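Local coordinates for protein putative fructose-aminoacid-6-phosphate deglycase (Bacillus subtilis, PDB 3EUA) that catalyses the conversion of a range of fructosamine 6-phosphates to glucose 6-phosphate and a free amino acid, at residues A[27-32]-A[74-79]; A[70-75]-A[100-105]; A[181-186]-A[303-308]. All coordinates share one frame; numbering follows the deposited sequence.

Interactions 1 and 2 belong to the first SIS domain and share E74 and K75. Interaction 1 is buried sheet core, where two parallel strands are joined by straight backbone hydrogen bonds. Interaction 2, in the loop and turn just before two neighbouring strands of the same sheet, is partly exposed and has no hydrogen bond between its segments, only CA-H...O contacts and a little apolar packing. Beyond it, strand 103-108 pairs with strand 76-82, V78 N lying 2.8 Å from L103 O. Interaction 3, in the second SIS domain with its centre about 36 Å from that of interaction 1, is a buried helix-helix contact in which A183 and F186 pack on the Y306 ring.

Interaction 1 of 3, residues A[27-32]-A[74-79]; sequences HVFFVA and EKSLVI
The parallel sheet of the first SIS domain has strand 27-32 next to strand 76-82, pairing H27, V28, F29 and F30 with S76, L77, V78 and I79. Four backbone bonds join them: L77 N to H27 O, F29 N to L77 O (2.8 Å), I79 N to F29 O and V31 N to I79 O, the last straight at 179°. On the face bearing V28 and F30, I79 CD1 reaches F30 CE1 at 3.8 Å and also V28 CG1; chi1 of -62° sets I79 CG1 opposite the carbonyl carbon. V28 and L77 run side by side; helix 137-153 covers L77 and I79, and F47 of helix 41-50 meets V28. The other face carries F29, whose ring presents its edge to S76 OG, 3.5 Å from CE2, while CB rests on V78 CG2 at 3.9 Å. V31 CG2 meets V78 CG1 at 3.7 Å. The ring of H27 overlaps the rim of the F29 ring, and H27 NE2 bonds D57; S76 OG bonds G73 N. The backbone groups facing this seam satisfy one another, while V28 and F30 turn theirs to strand 55-60, leaving mainly apolar groups to pack on the V28/F30 face and around F29 and V78.

Interaction 2 of 3, residues A[70-75]-A[100-105]; sequences VQLGEK and KGALTI
L72 and A102 meet where the loop before strand 76-82 passes the turn that leads into strand 103-108: L72 CD1 lies 4.0 Å from A102 CB. The other methyl of L72, CD2, touches K100 CG at 3.9 Å, the two side chains crossing at about a right angle. With CG of L72 opposite its backbone N (chi1 177°), the branch faces the turn, one methyl to each partner. Backbone fills the rest. G73 O sits 3.3 Å from A102 CA, and G73 CA approaches K100 O in return. One residue on, E74 CA aims its hydrogen straight at G101 O, 3.4 Å away and at 177°, while the E74 side chain heads outward, only its first carbons brushing G101.

G101 ends helix 88-99 in a Schellman motif, with positive phi (88°). A beta carbon there would run into E74 CG and into the carbonyl oxygen of K100, so the absence of a side chain at G101 suits both the turn and the close approach of E74. The lysine chain of K100 bends at chi2 after touching L72, and NZ makes a weak hydrogen bond to N68. Farther out, G73 N is bonded to S76 OG, F96 of helix 88-99 and V78 pack on L72, and Q71 NE2 bonds the carbonyl oxygens of S51 and I54 of the second subunit.

No hydrogen bond joins the two segments, so this turn-to-loop join rests on closely fitted backbones and weak C-H...O contacts, backed by one small apolar patch.

Interaction 3 of 3, residues A[181-186]-A[303-308]; sequences DNAKQF and LRSYAD
Y306 of helix 288-313 lies with its ring against A183 of helix 158-190, in a helix-helix contact of the second SIS domain; the axes of the two short segments come within 8.3 Å and cross at -44°. The tight part is centred on A183, whose small side chain lets the backbones approach to 4.4 Å between A183 CA and Y306 CA. A183 CA stands over the middle of the tyrosine ring, 3.9 Å from its centroid and close to the ring normal, a CH-pi contact, while A183 CB reaches Y306 CD1. F186 closes in obliquely: its CG is 3.6 Å from Y306 CD2, the ring planes 47° apart. Chi1 of 164° places F186 CG opposite its backbone N, in reach of that ring, and T274 of strand 273-277 touches both aromatics. A leucine in place of Y306 would probably leave A183 CA without its ring face, F186 without its aromatic neighbour and E179 without its weak bond to the hydroxyl.

Toward N182 and S305, both partly exposed, contacts become fewer and more polar. S305 OG bonds V302 O within its own helix and merely nears A183 CB. N182 ND2 bonds E179 OE1, which the tyrosine hydroxyl also meets in a weak bond; the N182 side chain runs alongside the tyrosine, and even on this sparser side its CB lies 3.2 Å from Y306 OH.

Interaction 1 of 3, residues A[27-32]-A[74-79]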
ATOM      1  N   HIS A  27     -15.753   0.583  12.709  1.00 20.52           N
ATOM      2  CA  HIS A  27     -14.556   0.870  11.915  1.00 20.19           C
ATOM      3  C   HIS A  27     -13.315   0.684  12.768  1.00 19.76           C
ATOM      4  O   HIS A  27     -13.266   1.186  13.878  1.00 18.43           O
ATOM      5  CB  HIS A  27     -14.602   2.357  11.444  1.00 20.35           C
ATOM      6  CG  HIS A  27     -13.886   2.659  10.150  1.00 21.68           C
ATOM      7  ND1 HIS A  27     -14.490   3.352   9.116  1.00 21.41           N
ATOM      8  CD2 HIS A  27     -12.629   2.379   9.724  1.00 21.79           C
ATOM      9  CE1 HIS A  27     -13.631   3.492   8.121  1.00 24.45           C
ATOM     10  NE2 HIS A  27     -12.496   2.907   8.461  1.00 22.96           N
ATOM     11  N   VAL A  28     -12.314  -0.035  12.241  1.00 19.70           N
ATOM     12  CA  VAL A  28     -11.027  -0.172  12.901  1.00 19.06           C
ATOM     13  C   VAL A  28      -9.969   0.569  12.045  1.00 19.12           C
ATOM     14  O   VAL A  28      -9.986   0.461  10.818  1.00 19.22           O
ATOM     15  CB  VAL A  28     -10.597  -1.643  13.082  1.00 19.78           C
ATOM     16  CG1 VAL A  28      -9.250  -1.679  13.769  1.00 18.53           C
ATOM     17  CG2 VAL A  28     -11.592  -2.391  13.947  1.00 22.95           C
ATOM     18  N   PHE A  29      -9.107   1.374  12.676  1.00 18.91           N
ATOM     19  CA  PHE A  29      -8.009   2.065  11.999  1.00 18.33           C
ATOM     20  C   PHE A  29      -6.699   1.573  12.582  1.00 18.13           C
ATOM     21  O   PHE A  29      -6.542   1.612  13.767  1.00 18.66           O
ATOM     22  CB  PHE A  29      -8.099   3.600  12.166  1.00 18.34           C
ATOM     23  CG  PHE A  29      -9.274   4.227  11.460  1.00 17.38           C
ATOM     24  CD1 PHE A  29      -9.185   4.626  10.138  1.00 18.13           C
ATOM     25  CD2 PHE A  29     -10.481   4.405  12.104  1.00 18.97           C
ATOM     26  CE1 PHE A  29     -10.286   5.176   9.461  1.00 16.73           C
ATOM     27  CE2 PHE A  29     -11.566   4.977  11.434  1.00 18.75           C
ATOM     28  CZ  PHE A  29     -11.457   5.379  10.125  1.00 18.78           C
ATOM     29  N   PHE A  30      -5.805   1.045  11.740  1.00 18.38           N
ATOM     30  CA  PHE A  30      -4.468   0.600  12.121  1.00 17.84           C
ATOM     31  C   PHE A  30      -3.507   1.755  11.812  1.00 18.22           C
ATOM     32  O   PHE A  30      -3.240   2.049  10.656  1.00 18.23           O
ATOM     33  CB  PHE A  30      -4.094  -0.623  11.324  1.00 19.06           C
ATOM     34  CG  PHE A  30      -4.959  -1.796  11.620  1.00 18.08           C
ATOM     35  CD1 PHE A  30      -4.785  -2.513  12.821  1.00 19.60           C
ATOM     36  CD2 PHE A  30      -5.935  -2.203  10.715  1.00 19.18           C
ATOM     37  CE1 PHE A  30      -5.573  -3.633  13.088  1.00 19.68           C
ATOM     38  CE2 PHE A  30      -6.736  -3.278  10.979  1.00 18.75           C
ATOM     39  CZ  PHE A  30      -6.542  -4.006  12.173  1.00 19.72           C
ATOM     40  N   VAL A  31      -3.007   2.411  12.842  1.00 17.68           N
ATOM     41  CA  VAL A  31      -2.200   3.625  12.657  1.00 17.73           C
ATOM     42  C   VAL A  31      -0.848   3.597  13.341  1.00 17.86           C
ATOM     43  O   VAL A  31      -0.739   3.494  14.574  1.00 18.42           O
ATOM     44  CB  VAL A  31      -3.003   4.856  13.179  1.00 17.29           C
ATOM     45  CG1 VAL A  31      -2.295   6.147  12.860  1.00 17.82           C
ATOM     46  CG2 VAL A  31      -4.418   4.894  12.576  1.00 15.59           C
ATOM     47  N   ALA A  32       0.201   3.733  12.552  1.00 17.77           N
ATOM     48  CA  ALA A  32       1.567   3.723  13.088  1.00 18.12           C
ATOM     49  C   ALA A  32       2.495   4.203  11.992  1.00 18.79           C
ATOM     50  O   ALA A  32       2.022   4.561  10.913  1.00 19.19           O
ATOM     51  CB  ALA A  32       1.945   2.309  13.533  1.00 17.31           C
ATOM     52  N   GLU A  74     -16.939   8.422  16.937  1.00 22.73           N
ATOM     53  CA  GLU A  74     -17.342   7.690  18.141  1.00 24.01           C
ATOM     54  C   GLU A  74     -17.533   6.192  17.989  1.00 22.63           C
ATOM     55  O   GLU A  74     -17.507   5.473  18.988  1.00 22.47           O
ATOM     56  CB  GLU A  74     -18.614   8.290  18.722  1.00 23.92           C
ATOM     57  CG  GLU A  74     -18.390   9.687  19.306  1.00 27.18           C
ATOM     58  CD  GLU A  74     -19.677  10.343  19.767  1.00 29.04           C
ATOM     59  OE1 GLU A  74     -20.748   9.979  19.211  1.00 35.51           O
ATOM     60  OE2 GLU A  74     -19.624  11.229  20.675  1.00 35.61           O
ATOM     61  N   LYS A  75     -17.735   5.721  16.768  1.00 21.20           N
ATOM     62  CA  LYS A  75     -17.895   4.290  16.533  1.00 20.98           C
ATOM     63  C   LYS A  75     -16.608   3.692  15.973  1.00 20.18           C
ATOM     64  O   LYS A  75     -16.628   2.592  15.440  1.00 20.26           O
ATOM     65  CB  LYS A  75     -19.052   4.025  15.592  1.00 21.26           C
ATOM     66  CG  LYS A  75     -20.394   4.484  16.165  1.00 22.96           C
ATOM     67  CD  LYS A  75     -21.457   4.411  15.103  1.00 24.40           C
ATOM     68  CE  LYS A  75     -22.797   4.765  15.663  1.00 26.52           C
ATOM     69  NZ  LYS A  75     -23.794   4.614  14.562  1.00 29.54           N
ATOM     70  N   SER A  76     -15.483   4.407  16.114  1.00 19.83           N
ATOM     71  CA  SER A  76     -14.180   3.939  15.620  1.00 19.35           C
ATOM     72  C   SER A  76     -13.298   3.407  16.734  1.00 18.97           C
ATOM     73  O   SER A  76     -13.326   3.919  17.828  1.00 18.17           O
ATOM     74  CB  SER A  76     -13.400   5.092  14.943  1.00 19.29           C
ATOM     75  OG  SER A  76     -14.055   5.640  13.799  1.00 18.62           O
ATOM     76  N   LEU A  77     -12.499   2.395  16.396  1.00 19.05           N
ATOM     77  CA  LEU A  77     -11.472   1.842  17.237  1.00 18.79           C
ATOM     78  C   LEU A  77     -10.179   2.151  16.489  1.00 19.11           C
ATOM     79  O   LEU A  77     -10.088   1.837  15.274  1.00 18.95           O
ATOM     80  CB  LEU A  77     -11.592   0.335  17.317  1.00 19.03           C
ATOM     81  CG  LEU A  77     -10.493  -0.434  18.034  1.00 20.50           C
ATOM     82  CD1 LEU A  77     -10.346   0.074  19.449  1.00 18.53           C
ATOM     83  CD2 LEU A  77     -10.783  -1.958  17.991  1.00 19.03           C
ATOM     84  N   VAL A  78      -9.206   2.774  17.154  1.00 18.38           N
ATOM     85  CA  VAL A  78      -7.927   3.083  16.514  1.00 18.49           C
ATOM     86  C   VAL A  78      -6.843   2.337  17.295  1.00 18.67           C
ATOM     87  O   VAL A  78      -6.731   2.481  18.495  1.00 18.43           O
ATOM     88  CB  VAL A  78      -7.690   4.593  16.419  1.00 18.55           C
ATOM     89  CG1 VAL A  78      -6.357   4.905  15.750  1.00 17.97           C
ATOM     90  CG2 VAL A  78      -8.830   5.263  15.622  1.00 19.28           C
ATOM     91  N   ILE A  79      -6.086   1.501  16.602  1.00 18.80           N
ATOM     92  CA  ILE A  79      -5.035   0.731  17.209  1.00 19.63           C
ATOM     93  C   ILE A  79      -3.728   1.355  16.746  1.00 19.98           C
ATOM     94  O   ILE A  79      -3.484   1.440  15.527  1.00 18.18           O
ATOM     95  CB  ILE A  79      -5.072  -0.746  16.773  1.00 19.55           C
ATOM     96  CG1 ILE A  79      -6.380  -1.418  17.194  1.00 20.59           C
ATOM     97  CG2 ILE A  79      -3.874  -1.515  17.385  1.00 20.17           C
ATOM     98  CD1 ILE A  79      -6.560  -2.803  16.660  1.00 19.54           C
TER

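Interaction 2 of 3, residues A[70-75]-A[100-105]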
ATOM      1  N   VAL A  70     -13.384  10.762   6.996  1.00 22.01           N
ATOM      2  CA  VAL A  70     -14.681  11.277   7.456  1.00 22.42           C
ATOM      3  C   VAL A  70     -15.443  10.278   8.347  1.00 22.65           C
ATOM      4  O   VAL A  70     -16.239  10.686   9.186  1.00 23.00           O
ATOM      5  CB  VAL A  70     -15.578  11.801   6.283  1.00 22.01           C
ATOM      6  CG1 VAL A  70     -15.976  10.713   5.357  1.00 23.42           C
ATOM      7  CG2 VAL A  70     -16.825  12.442   6.824  1.00 22.78           C
ATOM      8  N   GLN A  71     -15.149   8.986   8.215  1.00 23.05           N
ATOM      9  CA  GLN A  71     -15.808   7.973   9.028  1.00 24.21           C
ATOM     10  C   GLN A  71     -15.152   7.793  10.401  1.00 23.80           C
ATOM     11  O   GLN A  71     -15.611   6.973  11.170  1.00 25.48           O
ATOM     12  CB  GLN A  71     -15.865   6.653   8.254  1.00 24.32           C
ATOM     13  CG  GLN A  71     -16.837   6.721   7.080  1.00 25.60           C
ATOM     14  CD  GLN A  71     -16.814   5.478   6.220  1.00 26.35           C
ATOM     15  OE1 GLN A  71     -16.529   4.394   6.694  1.00 31.48           O
ATOM     16  NE2 GLN A  71     -17.114   5.636   4.945  1.00 29.10           N
ATOM     17  N   LEU A  72     -14.082   8.534  10.700  1.00 23.14           N
ATOM     18  CA  LEU A  72     -13.442   8.474  12.013  1.00 22.34           C
ATOM     19  C   LEU A  72     -14.327   9.177  13.026  1.00 22.41           C
ATOM     20  O   LEU A  72     -14.658  10.349  12.857  1.00 21.87           O
ATOM     21  CB  LEU A  72     -12.077   9.171  12.015  1.00 23.03           C
ATOM     22  CG  LEU A  72     -11.303   9.266  13.348  1.00 22.43           C
ATOM     23  CD1 LEU A  72     -11.033   7.916  13.902  1.00 21.12           C
ATOM     24  CD2 LEU A  72      -9.998  10.054  13.155  1.00 22.21           C
ATOM     25  N   GLY A  73     -14.671   8.483  14.107  1.00 22.28           N
ATOM     26  CA  GLY A  73     -15.505   9.082  15.125  1.00 22.31           C
ATOM     27  C   GLY A  73     -15.794   8.187  16.306  1.00 22.42           C
ATOM     28  O   GLY A  73     -15.040   7.284  16.614  1.00 21.25           O
ATOM     29  N   GLU A  74     -16.939   8.422  16.937  1.00 22.73           N
ATOM     30  CA  GLU A  74     -17.342   7.690  18.141  1.00 24.01           C
ATOM     31  C   GLU A  74     -17.533   6.192  17.989  1.00 22.63           C
ATOM     32  O   GLU A  74     -17.507   5.473  18.988  1.00 22.47           O
ATOM     33  CB  GLU A  74     -18.614   8.290  18.722  1.00 23.92           C
ATOM     34  CG  GLU A  74     -18.390   9.687  19.306  1.00 27.18           C
ATOM     35  CD  GLU A  74     -19.677  10.343  19.767  1.00 29.04           C
ATOM     36  OE1 GLU A  74     -20.748   9.979  19.211  1.00 35.51           O
ATOM     37  OE2 GLU A  74     -19.624  11.229  20.675  1.00 35.61           O
ATOM     38  N   LYS A  75     -17.735   5.721  16.768  1.00 21.20           N
ATOM     39  CA  LYS A  75     -17.895   4.290  16.533  1.00 20.98           C
ATOM     40  C   LYS A  75     -16.608   3.692  15.973  1.00 20.18           C
ATOM     41  O   LYS A  75     -16.628   2.592  15.440  1.00 20.26           O
ATOM     42  CB  LYS A  75     -19.052   4.025  15.592  1.00 21.26           C
ATOM     43  CG  LYS A  75     -20.394   4.484  16.165  1.00 22.96           C
ATOM     44  CD  LYS A  75     -21.457   4.411  15.103  1.00 24.40           C
ATOM     45  CE  LYS A  75     -22.797   4.765  15.663  1.00 26.52           C
ATOM     46  NZ  LYS A  75     -23.794   4.614  14.562  1.00 29.54           N
ATOM     47  N   LYS A 100     -11.617  13.031  18.455  1.00 25.77           N
ATOM     48  CA  LYS A 100     -12.792  12.745  17.618  1.00 26.30           C
ATOM     49  C   LYS A 100     -13.776  11.748  18.269  1.00 25.45           C
ATOM     50  O   LYS A 100     -14.755  11.351  17.637  1.00 25.62           O
ATOM     51  CB  LYS A 100     -12.396  12.136  16.279  1.00 27.16           C
ATOM     52  CG  LYS A 100     -11.504  12.937  15.351  1.00 29.72           C
ATOM     53  CD  LYS A 100     -12.218  13.930  14.534  1.00 32.92           C
ATOM     54  CE  LYS A 100     -11.293  14.477  13.488  1.00 33.93           C
ATOM     55  NZ  LYS A 100     -11.973  15.450  12.607  1.00 36.10           N
ATOM     56  N   GLY A 101     -13.518  11.322  19.496  1.00 24.29           N
ATOM     57  CA  GLY A 101     -14.400  10.381  20.194  1.00 23.69           C
ATOM     58  C   GLY A 101     -14.084   8.910  19.940  1.00 23.10           C
ATOM     59  O   GLY A 101     -14.788   8.026  20.407  1.00 23.11           O
ATOM     60  N   ALA A 102     -13.007   8.625  19.226  1.00 22.13           N
ATOM     61  CA  ALA A 102     -12.652   7.239  18.957  1.00 21.82           C
ATOM     62  C   ALA A 102     -12.076   6.546  20.197  1.00 21.53           C
ATOM     63  O   ALA A 102     -11.528   7.194  21.103  1.00 21.17           O
ATOM     64  CB  ALA A 102     -11.655   7.147  17.801  1.00 21.57           C
ATOM     65  N   LEU A 103     -12.259   5.225  20.230  1.00 21.28           N
ATOM     66  CA  LEU A 103     -11.697   4.374  21.258  1.00 20.93           C
ATOM     67  C   LEU A 103     -10.267   4.120  20.786  1.00 21.01           C
ATOM     68  O   LEU A 103     -10.056   3.711  19.642  1.00 20.76           O
ATOM     69  CB  LEU A 103     -12.470   3.060  21.349  1.00 21.03           C
ATOM     70  CG  LEU A 103     -11.966   1.972  22.301  1.00 21.24           C
ATOM     71  CD1 LEU A 103     -11.948   2.462  23.739  1.00 21.12           C
ATOM     72  CD2 LEU A 103     -12.855   0.734  22.133  1.00 21.01           C
ATOM     73  N   THR A 104      -9.288   4.385  21.644  1.00 20.44           N
ATOM     74  CA  THR A 104      -7.888   4.228  21.281  1.00 20.21           C
ATOM     75  C   THR A 104      -7.136   3.265  22.165  1.00 20.09           C
ATOM     76  O   THR A 104      -7.258   3.298  23.388  1.00 19.45           O
ATOM     77  CB  THR A 104      -7.126   5.598  21.335  1.00 19.55           C
ATOM     78  OG1 THR A 104      -7.291   6.209  22.611  1.00 19.89           O
ATOM     79  CG2 THR A 104      -7.632   6.532  20.265  1.00 20.01           C
ATOM     80  N   ILE A 105      -6.344   2.412  21.522  1.00 19.90           N
ATOM     81  CA  ILE A 105      -5.502   1.482  22.228  1.00 19.85           C
ATOM     82  C   ILE A 105      -4.121   1.568  21.584  1.00 20.39           C
ATOM     83  O   ILE A 105      -3.999   1.444  20.376  1.00 20.18           O
ATOM     84  CB  ILE A 105      -6.050   0.052  22.193  1.00 20.05           C
ATOM     85  CG1 ILE A 105      -5.084  -0.860  22.957  1.00 20.83           C
ATOM     86  CG2 ILE A 105      -6.254  -0.390  20.725  1.00 18.04           C
ATOM     87  CD1 ILE A 105      -5.645  -2.209  23.415  1.00 21.89           C
TER

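Interaction 3 of 3, residues A[181-186]-A[303-308]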
ATOM      1  N   ASP A 181      22.166 -21.897   8.297  1.00 25.47           N
ATOM      2  CA  ASP A 181      23.169 -21.912   7.225  1.00 25.68           C
ATOM      3  C   ASP A 181      22.728 -21.010   6.071  1.00 24.62           C
ATOM      4  O   ASP A 181      23.555 -20.320   5.479  1.00 23.86           O
ATOM      5  CB  ASP A 181      23.441 -23.347   6.781  1.00 26.43           C
ATOM      6  CG  ASP A 181      24.124 -24.172   7.886  1.00 29.56           C
ATOM      7  OD1 ASP A 181      24.627 -23.559   8.871  1.00 35.23           O
ATOM      8  OD2 ASP A 181      24.171 -25.422   7.777  1.00 34.68           O
ATOM      9  N   ASN A 182      21.434 -21.029   5.754  1.00 24.11           N
ATOM     10  CA  ASN A 182      20.894 -20.154   4.710  1.00 23.50           C
ATOM     11  C   ASN A 182      21.094 -18.692   5.023  1.00 22.78           C
ATOM     12  O   ASN A 182      21.301 -17.899   4.110  1.00 22.79           O
ATOM     13  CB  ASN A 182      19.415 -20.412   4.469  1.00 23.68           C
ATOM     14  CG  ASN A 182      19.160 -21.757   3.813  1.00 26.19           C
ATOM     15  OD1 ASN A 182      20.087 -22.387   3.281  1.00 27.89           O
ATOM     16  ND2 ASN A 182      17.907 -22.211   3.843  1.00 25.63           N
ATOM     17  N   ALA A 183      20.973 -18.324   6.292  1.00 22.31           N
ATOM     18  CA  ALA A 183      21.178 -16.949   6.724  1.00 22.42           C
ATOM     19  C   ALA A 183      22.628 -16.517   6.454  1.00 22.76           C
ATOM     20  O   ALA A 183      22.890 -15.432   5.928  1.00 21.71           O
ATOM     21  CB  ALA A 183      20.844 -16.820   8.192  1.00 21.76           C
ATOM     22  N   LYS A 184      23.564 -17.396   6.806  1.00 23.12           N
ATOM     23  CA  LYS A 184      24.981 -17.110   6.575  1.00 24.33           C
ATOM     24  C   LYS A 184      25.271 -17.007   5.094  1.00 23.43           C
ATOM     25  O   LYS A 184      25.994 -16.120   4.680  1.00 23.03           O
ATOM     26  CB  LYS A 184      25.889 -18.170   7.217  1.00 24.26           C
ATOM     27  CG  LYS A 184      25.775 -18.236   8.721  1.00 26.37           C
ATOM     28  CD  LYS A 184      26.814 -19.190   9.345  1.00 27.03           C
ATOM     29  CE  LYS A 184      26.504 -19.501  10.803  1.00 31.44           C
ATOM     30  NZ  LYS A 184      26.468 -18.280  11.709  1.00 34.86           N
ATOM     31  N   GLN A 185      24.701 -17.905   4.304  1.00 23.20           N
ATOM     32  CA  GLN A 185      24.901 -17.905   2.870  1.00 24.01           C
ATOM     33  C   GLN A 185      24.364 -16.642   2.244  1.00 22.73           C
ATOM     34  O   GLN A 185      24.989 -16.063   1.338  1.00 22.53           O
ATOM     35  CB  GLN A 185      24.180 -19.115   2.318  1.00 24.33           C
ATOM     36  CG  GLN A 185      24.329 -19.383   0.838  1.00 27.73           C
ATOM     37  CD  GLN A 185      23.677 -20.716   0.480  1.00 28.46           C
ATOM     38  OE1 GLN A 185      22.580 -21.027   0.956  1.00 35.28           O
ATOM     39  NE2 GLN A 185      24.341 -21.499  -0.362  1.00 31.12           N
ATOM     40  N   PHE A 186      23.196 -16.225   2.713  1.00 21.59           N
ATOM     41  CA  PHE A 186      22.586 -15.005   2.227  1.00 21.41           C
ATOM     42  C   PHE A 186      23.524 -13.814   2.479  1.00 20.80           C
ATOM     43  O   PHE A 186      23.761 -13.008   1.583  1.00 20.66           O
ATOM     44  CB  PHE A 186      21.234 -14.821   2.898  1.00 21.21           C
ATOM     45  CG  PHE A 186      20.689 -13.445   2.776  1.00 21.27           C
ATOM     46  CD1 PHE A 186      20.070 -13.042   1.619  1.00 22.25           C
ATOM     47  CD2 PHE A 186      20.777 -12.550   3.841  1.00 22.13           C
ATOM     48  CE1 PHE A 186      19.567 -11.773   1.502  1.00 22.05           C
ATOM     49  CE2 PHE A 186      20.285 -11.277   3.734  1.00 21.65           C
ATOM     50  CZ  PHE A 186      19.677 -10.882   2.547  1.00 22.33           C
ATOM     51  N   LEU A 303      13.710 -13.923   8.941  1.00 19.67           N
ATOM     52  CA  LEU A 303      14.337 -12.800   8.243  1.00 19.63           C
ATOM     53  C   LEU A 303      15.229 -11.983   9.169  1.00 20.59           C
ATOM     54  O   LEU A 303      16.260 -11.479   8.741  1.00 20.47           O
ATOM     55  CB  LEU A 303      13.289 -11.910   7.586  1.00 19.53           C
ATOM     56  CG  LEU A 303      12.706 -12.398   6.263  1.00 18.99           C
ATOM     57  CD1 LEU A 303      11.566 -11.506   5.879  1.00 17.81           C
ATOM     58  CD2 LEU A 303      13.800 -12.452   5.168  1.00 18.58           C
ATOM     59  N   ARG A 304      14.864 -11.888  10.442  1.00 21.98           N
ATOM     60  CA  ARG A 304      15.712 -11.177  11.380  1.00 23.21           C
ATOM     61  C   ARG A 304      17.065 -11.871  11.502  1.00 22.04           C
ATOM     62  O   ARG A 304      18.053 -11.193  11.673  1.00 22.56           O
ATOM     63  CB  ARG A 304      15.093 -11.076  12.763  1.00 24.56           C
ATOM     64  CG  ARG A 304      15.856 -10.122  13.711  1.00 30.02           C
ATOM     65  CD  ARG A 304      15.440  -8.730  13.426  1.00 37.27           C
ATOM     66  NE  ARG A 304      16.179  -7.709  14.157  1.00 40.59           N
ATOM     67  CZ  ARG A 304      15.818  -6.419  14.199  1.00 42.39           C
ATOM     68  NH1 ARG A 304      16.547  -5.549  14.892  1.00 42.30           N
ATOM     69  NH2 ARG A 304      14.710  -5.992  13.583  1.00 42.19           N
ATOM     70  N   SER A 305      17.125 -13.201  11.436  1.00 21.75           N
ATOM     71  CA  SER A 305      18.399 -13.902  11.534  1.00 21.53           C
ATOM     72  C   SER A 305      19.241 -13.634  10.282  1.00 21.26           C
ATOM     73  O   SER A 305      20.468 -13.551  10.354  1.00 20.44           O
ATOM     74  CB  SER A 305      18.173 -15.396  11.787  1.00 22.21           C
ATOM     75  OG  SER A 305      17.567 -16.028  10.681  1.00 21.42           O
ATOM     76  N   TYR A 306      18.568 -13.466   9.135  1.00 20.85           N
ATOM     77  CA  TYR A 306      19.240 -13.151   7.882  1.00 20.37           C
ATOM     78  C   TYR A 306      19.850 -11.757   8.006  1.00 20.10           C
ATOM     79  O   TYR A 306      20.988 -11.549   7.593  1.00 20.82           O
ATOM     80  CB  TYR A 306      18.283 -13.217   6.686  1.00 20.32           C
ATOM     81  CG  TYR A 306      17.967 -14.601   6.117  1.00 21.44           C
ATOM     82  CD1 TYR A 306      17.500 -15.633   6.922  1.00 22.56           C
ATOM     83  CD2 TYR A 306      18.076 -14.846   4.743  1.00 22.73           C
ATOM     84  CE1 TYR A 306      17.192 -16.880   6.393  1.00 21.71           C
ATOM     85  CE2 TYR A 306      17.765 -16.084   4.203  1.00 22.78           C
ATOM     86  CZ  TYR A 306      17.321 -17.100   5.026  1.00 22.23           C
ATOM     87  OH  TYR A 306      17.015 -18.334   4.471  1.00 21.32           O
ATOM     88  N   ALA A 307      19.095 -10.829   8.589  1.00 19.54           N
ATOM     89  CA  ALA A 307      19.544  -9.444   8.812  1.00 19.85           C
ATOM     90  C   ALA A 307      20.785  -9.386   9.697  1.00 19.92           C
ATOM     91  O   ALA A 307      21.727  -8.661   9.392  1.00 19.56           O
ATOM     92  CB  ALA A 307      18.403  -8.607   9.419  1.00 19.36           C
ATOM     93  N   ASP A 308      20.778 -10.161  10.781  1.00 20.64           N
ATOM     94  CA  ASP A 308      21.901 -10.234  11.723  1.00 21.31           C
ATOM     95  C   ASP A 308      23.182 -10.679  11.051  1.00 21.04           C
ATOM     96  O   ASP A 308      24.229 -10.058  11.271  1.00 20.69           O
ATOM     97  CB  ASP A 308      21.577 -11.167  12.907  1.00 21.58           C
ATOM     98  CG  ASP A 308      20.547 -10.575  13.883  1.00 24.92           C
ATOM     99  OD1 ASP A 308      20.369  -9.325  13.964  1.00 24.12           O
ATOM    100  OD2 ASP A 308      19.941 -11.378  14.635  1.00 26.49           O
TER